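Local coordinates for chemotaxis operon protein (CheX) (Borrelia burgdorferi, PDB 3HZH) that probably dephosphorylates the phosphorylated response regulator CheY in the chemotaxis pathway, as other CheX-type phosphatases do, at residues Thr76-Ala81 with Asp90-Glu95. Numbering follows the deposited sequence.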
loop_
_atom_site.group_PDB
_atom_site.type_symbol
_atom_site.label_atom_id
_atom_site.label_comp_id
_atom_site.label_asym_id
_atom_site.label_seq_id
_atom_site.Cartn_x
_atom_site.Cartn_y
_atom_site.Cartn_z
ATOM N N THR B 76 -13.027 -12.637 10.181
ATOM C CA THR B 76 -12.594 -12.425 8.806
ATOM C C THR B 76 -11.316 -11.592 8.763
ATOM O O THR B 76 -10.435 -11.832 7.942
ATOM C CB THR B 76 -13.691 -11.717 7.995
ATOM O OG1 THR B 76 -14.890 -12.493 8.057
ATOM C CG2 THR B 76 -13.272 -11.558 6.531
ATOM N N ALA B 77 -11.216 -10.615 9.656
ATOM C CA ALA B 77 -10.031 -9.767 9.713
ATOM C C ALA B 77 -8.790 -10.623 10.004
ATOM O O ALA B 77 -7.748 -10.464 9.366
ATOM C CB ALA B 77 -10.200 -8.697 10.788
ATOM N N LEU B 78 -8.911 -11.539 10.960
ATOM C CA LEU B 78 -7.795 -12.411 11.325
ATOM C C LEU B 78 -7.463 -13.365 10.187
ATOM O O LEU B 78 -6.295 -13.607 9.895
ATOM C CB LEU B 78 -8.132 -13.213 12.592
ATOM C CG LEU B 78 -8.252 -12.439 13.909
ATOM C CD1 LEU B 78 -8.816 -13.344 14.996
ATOM C CD2 LEU B 78 -6.885 -11.901 14.310
ATOM N N PHE B 79 -8.500 -13.911 9.557
ATOM C CA PHE B 79 -8.325 -14.835 8.437
ATOM C C PHE B 79 -7.525 -14.142 7.336
ATOM O O PHE B 79 -6.521 -14.670 6.865
ATOM C CB PHE B 79 -9.689 -15.248 7.877
ATOM C CG PHE B 79 -9.613 -16.199 6.716
ATOM C CD1 PHE B 79 -9.484 -17.566 6.924
ATOM C CD2 PHE B 79 -9.678 -15.725 5.410
ATOM C CE1 PHE B 79 -9.427 -18.451 5.851
ATOM C CE2 PHE B 79 -9.617 -16.604 4.325
ATOM C CZ PHE B 79 -9.494 -17.968 4.548
ATOM N N VAL B 80 -7.988 -12.961 6.921
ATOM C CA VAL B 80 -7.308 -12.186 5.877
ATOM C C VAL B 80 -5.872 -11.825 6.261
ATOM O O VAL B 80 -4.951 -12.005 5.464
ATOM C CB VAL B 80 -8.064 -10.874 5.555
ATOM C CG1 VAL B 80 -7.280 -10.062 4.527
ATOM C CG2 VAL B 80 -9.466 -11.193 5.030
ATOM N N ALA B 81 -5.679 -11.303 7.468
ATOM C CA ALA B 81 -4.327 -10.950 7.897
ATOM C C ALA B 81 -3.440 -12.203 7.900
ATOM O O ALA B 81 -2.273 -12.140 7.508
ATOM C CB ALA B 81 -4.358 -10.318 9.283
ATOM N N ASP B 90 -4.750 -15.676 15.532
ATOM C CA ASP B 90 -6.045 -16.119 16.034
ATOM C C ASP B 90 -6.480 -15.381 17.292
ATOM O O ASP B 90 -7.483 -15.736 17.912
ATOM C CB ASP B 90 -6.002 -17.620 16.317
ATOM C CG ASP B 90 -4.946 -17.988 17.344
ATOM O OD1 ASP B 90 -4.821 -19.190 17.659
ATOM O OD2 ASP B 90 -4.242 -17.079 17.833
ATOM N N ASP B 91 -5.728 -14.356 17.666
ATOM C CA ASP B 91 -6.058 -13.591 18.859
ATOM C C ASP B 91 -5.888 -12.112 18.540
ATOM O O ASP B 91 -4.820 -11.536 18.732
ATOM C CB ASP B 91 -5.147 -14.019 20.020
ATOM C CG ASP B 91 -5.621 -13.488 21.366
ATOM O OD1 ASP B 91 -6.736 -12.926 21.432
ATOM O OD2 ASP B 91 -4.884 -13.653 22.364
ATOM N N PHE B 92 -6.967 -11.517 18.041
ATOM C CA PHE B 92 -7.018 -10.111 17.645
ATOM C C PHE B 92 -6.759 -9.170 18.815
ATOM O O PHE B 92 -6.578 -7.963 18.636
ATOM C CB PHE B 92 -8.400 -9.810 17.054
ATOM C CG PHE B 92 -8.629 -8.355 16.739
ATOM C CD1 PHE B 92 -8.082 -7.771 15.598
ATOM C CD2 PHE B 92 -9.400 -7.570 17.589
ATOM C CE1 PHE B 92 -8.306 -6.422 15.306
ATOM C CE2 PHE B 92 -9.630 -6.219 17.310
ATOM C CZ PHE B 92 -9.082 -5.647 16.163
ATOM N N ASP B 93 -6.758 -9.732 20.018
ATOM C CA ASP B 93 -6.545 -8.954 21.230
ATOM C C ASP B 93 -5.130 -9.002 21.766
ATOM O O ASP B 93 -4.816 -8.448 22.827
ATOM C CB ASP B 93 -7.542 -9.366 22.308
ATOM C CG ASP B 93 -8.873 -8.654 22.157
ATOM O OD1 ASP B 93 -8.873 -7.521 21.628
ATOM O OD2 ASP B 93 -9.907 -9.197 22.599
ATOM N N ASP B 94 -4.293 -9.702 21.018
ATOM C CA ASP B 94 -2.878 -9.816 21.287
ATOM C C ASP B 94 -2.429 -8.479 20.708
ATOM O O ASP B 94 -2.855 -8.072 19.624
ATOM C CB ASP B 94 -2.340 -11.031 20.524
ATOM C CG ASP B 94 -0.883 -10.900 20.123
ATOM O OD1 ASP B 94 -0.267 -9.842 20.350
ATOM O OD2 ASP B 94 -0.356 -11.875 19.546
ATOM N N GLU B 95 -1.601 -7.800 21.485
ATOM C CA GLU B 95 -1.058 -6.478 21.226
ATOM C C GLU B 95 -0.171 -6.209 20.036
ATOM O O GLU B 95 0.158 -5.056 19.729
ATOM C CB GLU B 95 -0.326 -6.053 22.471
ATOM C CG GLU B 95 -1.108 -5.117 23.287
ATOM C CD GLU B 95 -0.351 -3.843 23.431
ATOM O OE1 GLU B 95 0.574 -3.632 22.616
ATOM O OE2 GLU B 95 -0.675 -3.052 24.335
#
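Apolar contact between L78 and F92 forms the side-chain part of this small interface, in which L78 of the helix 74-85 reaches into a bend of the loop that follows the helix. CD2 of L78 meets CB of F92 at 3.8 Å, with CG of the leucine a little farther from the same carbon. The contact is thus made through CB of F92, the methyl lying near the plane of the aromatic ring beyond its edge, and the two side chains cross at about a right angle. CG of F92 is anti to its backbone N (chi1 174°), beside the carbonyl carbon; the F92 side chain also touches V54 of the strand 54-62.

The other contacts of L78 are with main chain. CD2 also lies 3.8 Å from the backbone N of F92, while the second methyl, CD1, packs against the carbonyl group of D90, 3.9 Å from its C atom. With CG of L78 anti to the carbonyl carbon, beside the backbone N (chi1 -68°), the fork of the leucine spans D90 to F92.

In the CheX fold, helices accompany an antiparallel sheet, and this loop joins the helix 74-85 to the long helix 97-118, against which A77 and V80 touch L105, and L78 and A81 touch V101. The contact folds the connection back against the helix it has just left, at the periphery of the chain.

Hydrogen bonding shapes the loop from within. D91 to D94 make a type I beta turn, closed by the bond from N of D94 to O of D91 (3.0 Å). A weak bond from N of D93 to OD1 of D91, 3.5 Å long, adds to it. The carboxylate of D94 binds forward to N of E96 and OG1 of T97, tying the end of the turn to the start of the next helix.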